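Local atomic coordinates of NYN domain-containing protein (Vibrio parahaemolyticus, PDB entry 2QIP), a protein that is of uncharacterised function but probably acts as a ribonuclease with a PIN-like NYN domain. Residues K9-V21 with I105-D118. Numbering follows the deposited sequence.
Sequences KEKIAILVDVQNV and IAPDVDRVILVSGD. With EDO (1,2-ethanediol), chain C.
The two central strands of the parallel sheet of this PIN-like NYN domain, 10-17 and 111-115, pair here; beyond their C-terminal ends Asp17, Asp118 and the nearby Asp95 gather, a position consistent with the acidic metal site of PIN-like nucleases. Ala13 and Leu15 accept from Ile113 and Val115 and donate to Arg111 and Ile113, an unbroken parallel ladder that Asp17 N extends to Val115 O. Beta-branched residues suit these extended strands: on one face Val16 and Val115 lie side by side, and Val21 CG2 of the following helix meets Val115 CG1 at 3.6 Å. On the other face small Ala13 lets Ile105 come close, Ala13 CB to Ile105 CG2 at 3.6 Å, and Leu15 CD1 meets Val112 CG1. At the N-terminal end, Glu10 OE2 takes Arg111 NE on its syn side at 2.8 Å, the carboxylate turned 69° from the guanidinium; Lys46 holds OE1. Asp110 OD2 accepts a nearly straight bond from Lys11 N (2.8 Å). With CG anti to the backbone N (chi1 -176°), Asp17 offers OD2 to Ser116 OG; a water lies within hydrogen-bonding distance of Asp17 OD2 and Asp118 OD2, while Asp118 OD1 accepts from Asp120 N. Asn20 OD1 receives Gly117 N at 2.9 Å, the donor standing 52° above the amide plane.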
loop_
_atom_site.group_PDB
_atom_site.type_symbol
_atom_site.label_atom_id
_atom_site.label_comp_id
_atom_site.label_asym_id
_atom_site.label_seq_id
_atom_site.Cartn_x
_atom_site.Cartn_y
_atom_site.Cartn_z
ATOM N N LYS A 9 26.280 -1.338 -15.698
ATOM C CA LYS A 9 24.979 -1.430 -16.388
ATOM C C LYS A 9 23.928 -0.801 -15.471
ATOM O O LYS A 9 24.104 -0.818 -14.254
ATOM C CB LYS A 9 24.583 -2.888 -16.615
ATOM C CG LYS A 9 25.552 -3.741 -17.442
ATOM C CD LYS A 9 24.776 -4.914 -17.995
ATOM C CE LYS A 9 25.448 -6.234 -17.705
ATOM N NZ LYS A 9 24.441 -7.254 -17.312
ATOM N N GLU A 10 22.842 -0.278 -16.047
ATOM C CA GLU A 10 21.745 0.252 -15.225
ATOM C C GLU A 10 21.243 -0.857 -14.305
ATOM O O GLU A 10 20.937 -1.963 -14.761
ATOM C CB GLU A 10 20.592 0.762 -16.094
ATOM C CG GLU A 10 19.520 1.478 -15.289
ATOM C CD GLU A 10 18.289 1.877 -16.096
ATOM O OE1 GLU A 10 17.877 1.116 -16.985
ATOM O OE2 GLU A 10 17.718 2.957 -15.824
ATOM N N LYS A 11 21.167 -0.558 -13.012
ATOM C CA LYS A 11 20.654 -1.509 -12.029
ATOM C C LYS A 11 19.138 -1.362 -11.949
ATOM O O LYS A 11 18.633 -0.249 -11.793
ATOM C CB LYS A 11 21.266 -1.212 -10.657
ATOM C CG LYS A 11 22.715 -1.709 -10.507
ATOM C CD LYS A 11 23.284 -1.319 -9.121
ATOM C CE LYS A 11 24.636 -1.971 -8.894
ATOM N NZ LYS A 11 25.218 -1.606 -7.564
ATOM N N ILE A 12 18.413 -2.478 -12.035
ATOM C CA ILE A 12 16.956 -2.447 -12.007
ATOM C C ILE A 12 16.382 -3.379 -10.947
ATOM O O ILE A 12 16.980 -4.398 -10.578
ATOM C CB ILE A 12 16.328 -2.788 -13.380
ATOM C CG1 ILE A 12 16.583 -4.247 -13.778
ATOM C CG2 ILE A 12 16.826 -1.801 -14.435
ATOM C CD1 ILE A 12 15.845 -4.670 -15.054
ATOM N N ALA A 13 15.210 -2.989 -10.454
ATOM C CA ALA A 13 14.357 -3.884 -9.669
ATOM C C ALA A 13 13.055 -4.022 -10.415
ATOM O O ALA A 13 12.523 -3.017 -10.879
ATOM C CB ALA A 13 14.080 -3.295 -8.304
ATOM N N ILE A 14 12.532 -5.245 -10.488
ATOM C CA ILE A 14 11.250 -5.471 -11.155
ATOM C C ILE A 14 10.249 -5.940 -10.100
ATOM O O ILE A 14 10.575 -6.809 -9.292
ATOM C CB ILE A 14 11.371 -6.545 -12.265
ATOM C CG1 ILE A 14 12.393 -6.134 -13.329
ATOM C CG2 ILE A 14 9.985 -6.782 -12.906
ATOM C CD1 ILE A 14 12.758 -7.239 -14.287
ATOM N N LEU A 15 9.048 -5.354 -10.119
ATOM C CA LEU A 15 7.943 -5.800 -9.259
ATOM C C LEU A 15 6.727 -5.995 -10.152
ATOM O O LEU A 15 6.278 -5.038 -10.797
ATOM C CB LEU A 15 7.604 -4.777 -8.176
ATOM C CG LEU A 15 8.681 -4.541 -7.105
ATOM C CD1 LEU A 15 9.696 -3.466 -7.538
ATOM C CD2 LEU A 15 8.000 -4.152 -5.796
ATOM N N VAL A 16 6.228 -7.231 -10.205
ATOM C CA VAL A 16 5.041 -7.548 -11.010
ATOM C C VAL A 16 3.808 -7.790 -10.152
ATOM O O VAL A 16 3.810 -8.653 -9.284
ATOM C CB VAL A 16 5.269 -8.784 -11.912
ATOM C CG1 VAL A 16 4.061 -8.973 -12.828
ATOM C CG2 VAL A 16 6.540 -8.621 -12.747
ATOM N N ASP A 17 2.762 -7.020 -10.433
ATOM C CA ASP A 17 1.469 -7.191 -9.779
ATOM C C ASP A 17 0.750 -8.257 -10.634
ATOM O O ASP A 17 0.025 -7.917 -11.590
ATOM C CB ASP A 17 0.780 -5.823 -9.833
ATOM C CG ASP A 17 -0.548 -5.753 -9.110
ATOM O OD1 ASP A 17 -1.069 -6.755 -8.590
ATOM O OD2 ASP A 17 -1.083 -4.617 -9.081
ATOM N N VAL A 18 0.989 -9.542 -10.325
ATOM C CA VAL A 18 0.523 -10.634 -11.187
ATOM C C VAL A 18 -0.991 -10.609 -11.358
ATOM O O VAL A 18 -1.475 -10.827 -12.463
ATOM C CB VAL A 18 1.002 -12.014 -10.635
ATOM C CG1 VAL A 18 0.325 -13.185 -11.356
ATOM C CG2 VAL A 18 2.538 -12.127 -10.719
ATOM N N GLN A 19 -1.727 -10.304 -10.291
ATOM C CA GLN A 19 -3.203 -10.273 -10.403
ATOM C C GLN A 19 -3.665 -9.165 -11.365
ATOM O O GLN A 19 -4.561 -9.378 -12.189
ATOM C CB GLN A 19 -3.856 -10.080 -9.028
ATOM C CG GLN A 19 -3.726 -11.287 -8.101
ATOM C CD GLN A 19 -4.530 -12.504 -8.578
ATOM O OE1 GLN A 19 -3.993 -13.393 -9.245
ATOM N NE2 GLN A 19 -5.823 -12.543 -8.233
ATOM N N ASN A 20 -3.059 -7.985 -11.259
ATOM C CA ASN A 20 -3.422 -6.885 -12.156
ATOM C C ASN A 20 -3.122 -7.218 -13.622
ATOM O O ASN A 20 -3.970 -7.005 -14.502
ATOM C CB ASN A 20 -2.752 -5.576 -11.739
ATOM C CG ASN A 20 -3.063 -4.436 -12.688
ATOM O OD1 ASN A 20 -2.378 -4.244 -13.691
ATOM N ND2 ASN A 20 -4.086 -3.654 -12.365
ATOM N N VAL A 21 -1.938 -7.780 -13.873
ATOM C CA VAL A 21 -1.563 -8.204 -15.218
ATOM C C VAL A 21 -2.557 -9.230 -15.751
ATOM O O VAL A 21 -3.017 -9.107 -16.878
ATOM C CB VAL A 21 -0.127 -8.761 -15.223
ATOM C CG1 VAL A 21 0.211 -9.376 -16.565
ATOM C CG2 VAL A 21 0.845 -7.634 -14.906
ATOM N N ILE A 105 13.728 -1.347 -1.981
ATOM C CA ILE A 105 14.726 -1.650 -3.001
ATOM C C ILE A 105 15.215 -0.396 -3.728
ATOM O O ILE A 105 16.294 -0.412 -4.303
ATOM C CB ILE A 105 14.204 -2.744 -3.993
ATOM C CG1 ILE A 105 15.371 -3.426 -4.730
ATOM C CG2 ILE A 105 13.197 -2.153 -4.999
ATOM C CD1 ILE A 105 16.246 -4.280 -3.867
ATOM N N ALA A 106 14.422 0.675 -3.701
ATOM C CA ALA A 106 14.793 1.905 -4.424
ATOM C C ALA A 106 16.251 2.380 -4.211
ATOM O O ALA A 106 16.926 2.738 -5.169
ATOM C CB ALA A 106 13.812 3.034 -4.116
ATOM N N PRO A 107 16.738 2.433 -2.955
ATOM C CA PRO A 107 18.130 2.914 -2.805
ATOM C C PRO A 107 19.186 2.048 -3.489
ATOM O O PRO A 107 20.290 2.529 -3.740
ATOM C CB PRO A 107 18.349 2.938 -1.282
ATOM C CG PRO A 107 17.265 2.051 -0.702
ATOM C CD PRO A 107 16.101 2.188 -1.642
ATOM N N ASP A 108 18.839 0.799 -3.793
ATOM C CA ASP A 108 19.804 -0.147 -4.338
ATOM C C ASP A 108 19.797 -0.225 -5.856
ATOM O O ASP A 108 20.610 -0.937 -6.433
ATOM C CB ASP A 108 19.559 -1.550 -3.782
ATOM C CG ASP A 108 19.723 -1.605 -2.290
ATOM O OD1 ASP A 108 20.757 -1.109 -1.810
ATOM O OD2 ASP A 108 18.813 -2.114 -1.600
ATOM N N VAL A 109 18.884 0.504 -6.503
ATOM C CA VAL A 109 18.748 0.407 -7.966
ATOM C C VAL A 109 18.688 1.783 -8.613
ATOM O O VAL A 109 18.376 2.785 -7.943
ATOM C CB VAL A 109 17.518 -0.442 -8.402
ATOM C CG1 VAL A 109 17.692 -1.871 -7.924
ATOM C CG2 VAL A 109 16.206 0.135 -7.869
ATOM N N ASP A 110 18.997 1.824 -9.908
ATOM C CA ASP A 110 18.835 3.052 -10.674
ATOM C C ASP A 110 17.409 3.255 -11.152
ATOM O O ASP A 110 16.982 4.375 -11.386
ATOM C CB ASP A 110 19.753 3.052 -11.898
ATOM C CG ASP A 110 21.222 2.924 -11.524
ATOM O OD1 ASP A 110 21.681 3.733 -10.693
ATOM O OD2 ASP A 110 21.901 1.992 -12.002
ATOM N N ARG A 111 16.684 2.160 -11.326
ATOM C CA ARG A 111 15.345 2.226 -11.890
ATOM C C ARG A 111 14.511 1.091 -11.310
ATOM O O ARG A 111 14.974 -0.055 -11.203
ATOM C CB ARG A 111 15.422 2.070 -13.416
ATOM C CG ARG A 111 14.051 2.150 -14.118
ATOM C CD ARG A 111 14.174 1.943 -15.601
ATOM N NE ARG A 111 14.944 3.025 -16.197
ATOM C CZ ARG A 111 14.441 4.167 -16.677
ATOM N NH1 ARG A 111 13.132 4.414 -16.672
ATOM N NH2 ARG A 111 15.281 5.093 -17.168
ATOM N N VAL A 112 13.294 1.450 -10.901
ATOM C CA VAL A 112 12.279 0.473 -10.478
ATOM C C VAL A 112 11.334 0.271 -11.657
ATOM O O VAL A 112 10.817 1.262 -12.235
ATOM C CB VAL A 112 11.496 0.986 -9.234
ATOM C CG1 VAL A 112 10.357 0.023 -8.871
ATOM C CG2 VAL A 112 12.441 1.178 -8.047
ATOM N N ILE A 113 11.108 -0.997 -12.015
ATOM C CA ILE A 113 10.136 -1.324 -13.063
ATOM C C ILE A 113 8.917 -1.955 -12.402
ATOM O O ILE A 113 9.028 -3.016 -11.786
ATOM C CB ILE A 113 10.747 -2.263 -14.114
ATOM C CG1 ILE A 113 12.001 -1.621 -14.754
ATOM C CG2 ILE A 113 9.696 -2.670 -15.155
ATOM C CD1 ILE A 113 12.723 -2.509 -15.759
ATOM N N LEU A 114 7.783 -1.257 -12.483
ATOM C CA LEU A 114 6.527 -1.680 -11.862
ATOM C C LEU A 114 5.589 -2.141 -12.958
ATOM O O LEU A 114 5.299 -1.381 -13.879
ATOM C CB LEU A 114 5.890 -0.512 -11.101
ATOM C CG LEU A 114 4.519 -0.779 -10.493
ATOM C CD1 LEU A 114 4.548 -1.855 -9.416
ATOM C CD2 LEU A 114 3.985 0.543 -9.945
ATOM N N VAL A 115 5.164 -3.401 -12.874
ATOM C CA VAL A 115 4.251 -3.954 -13.872
ATOM C C VAL A 115 2.868 -4.009 -13.230
ATOM O O VAL A 115 2.540 -4.945 -12.502
ATOM C CB VAL A 115 4.726 -5.344 -14.370
ATOM C CG1 VAL A 115 3.882 -5.802 -15.553
ATOM C CG2 VAL A 115 6.179 -5.272 -14.811
ATOM N N SER A 116 2.107 -2.943 -13.458
ATOM C CA SER A 116 0.760 -2.794 -12.919
ATOM C C SER A 116 0.147 -1.574 -13.563
ATOM O O SER A 116 0.865 -0.594 -13.833
ATOM C CB SER A 116 0.792 -2.553 -11.406
ATOM O OG SER A 116 -0.534 -2.421 -10.894
ATOM N N GLY A 117 -1.170 -1.616 -13.768
ATOM C CA GLY A 117 -1.889 -0.434 -14.224
ATOM C C GLY A 117 -2.661 0.286 -13.130
ATOM O O GLY A 117 -3.366 1.258 -13.414
ATOM N N ASP A 118 -2.504 -0.154 -11.885
ATOM C CA ASP A 118 -3.266 0.386 -10.753
ATOM C C ASP A 118 -2.794 1.797 -10.374
ATOM O O ASP A 118 -1.660 1.994 -9.909
ATOM C CB ASP A 118 -3.113 -0.598 -9.582
ATOM C CG ASP A 118 -3.911 -0.220 -8.334
ATOM O OD1 ASP A 118 -4.380 0.930 -8.199
ATOM O OD2 ASP A 118 -4.033 -1.123 -7.447
HETATM C C1 EDO C . 22.010 2.545 -7.494
HETATM O O1 EDO C . 21.330 3.756 -7.836
HETATM C C2 EDO C . 23.469 2.872 -7.193
HETATM O O2 EDO C . 24.016 1.716 -6.564
HETATM O O HOH W 1 24.463 1.330 -12.251
HETATM O O HOH W 2 17.920 4.085 -18.677
HETATM O O HOH W 3 22.812 -2.228 -5.559
HETATM O O HOH W 4 -3.341 -3.794 -7.777
#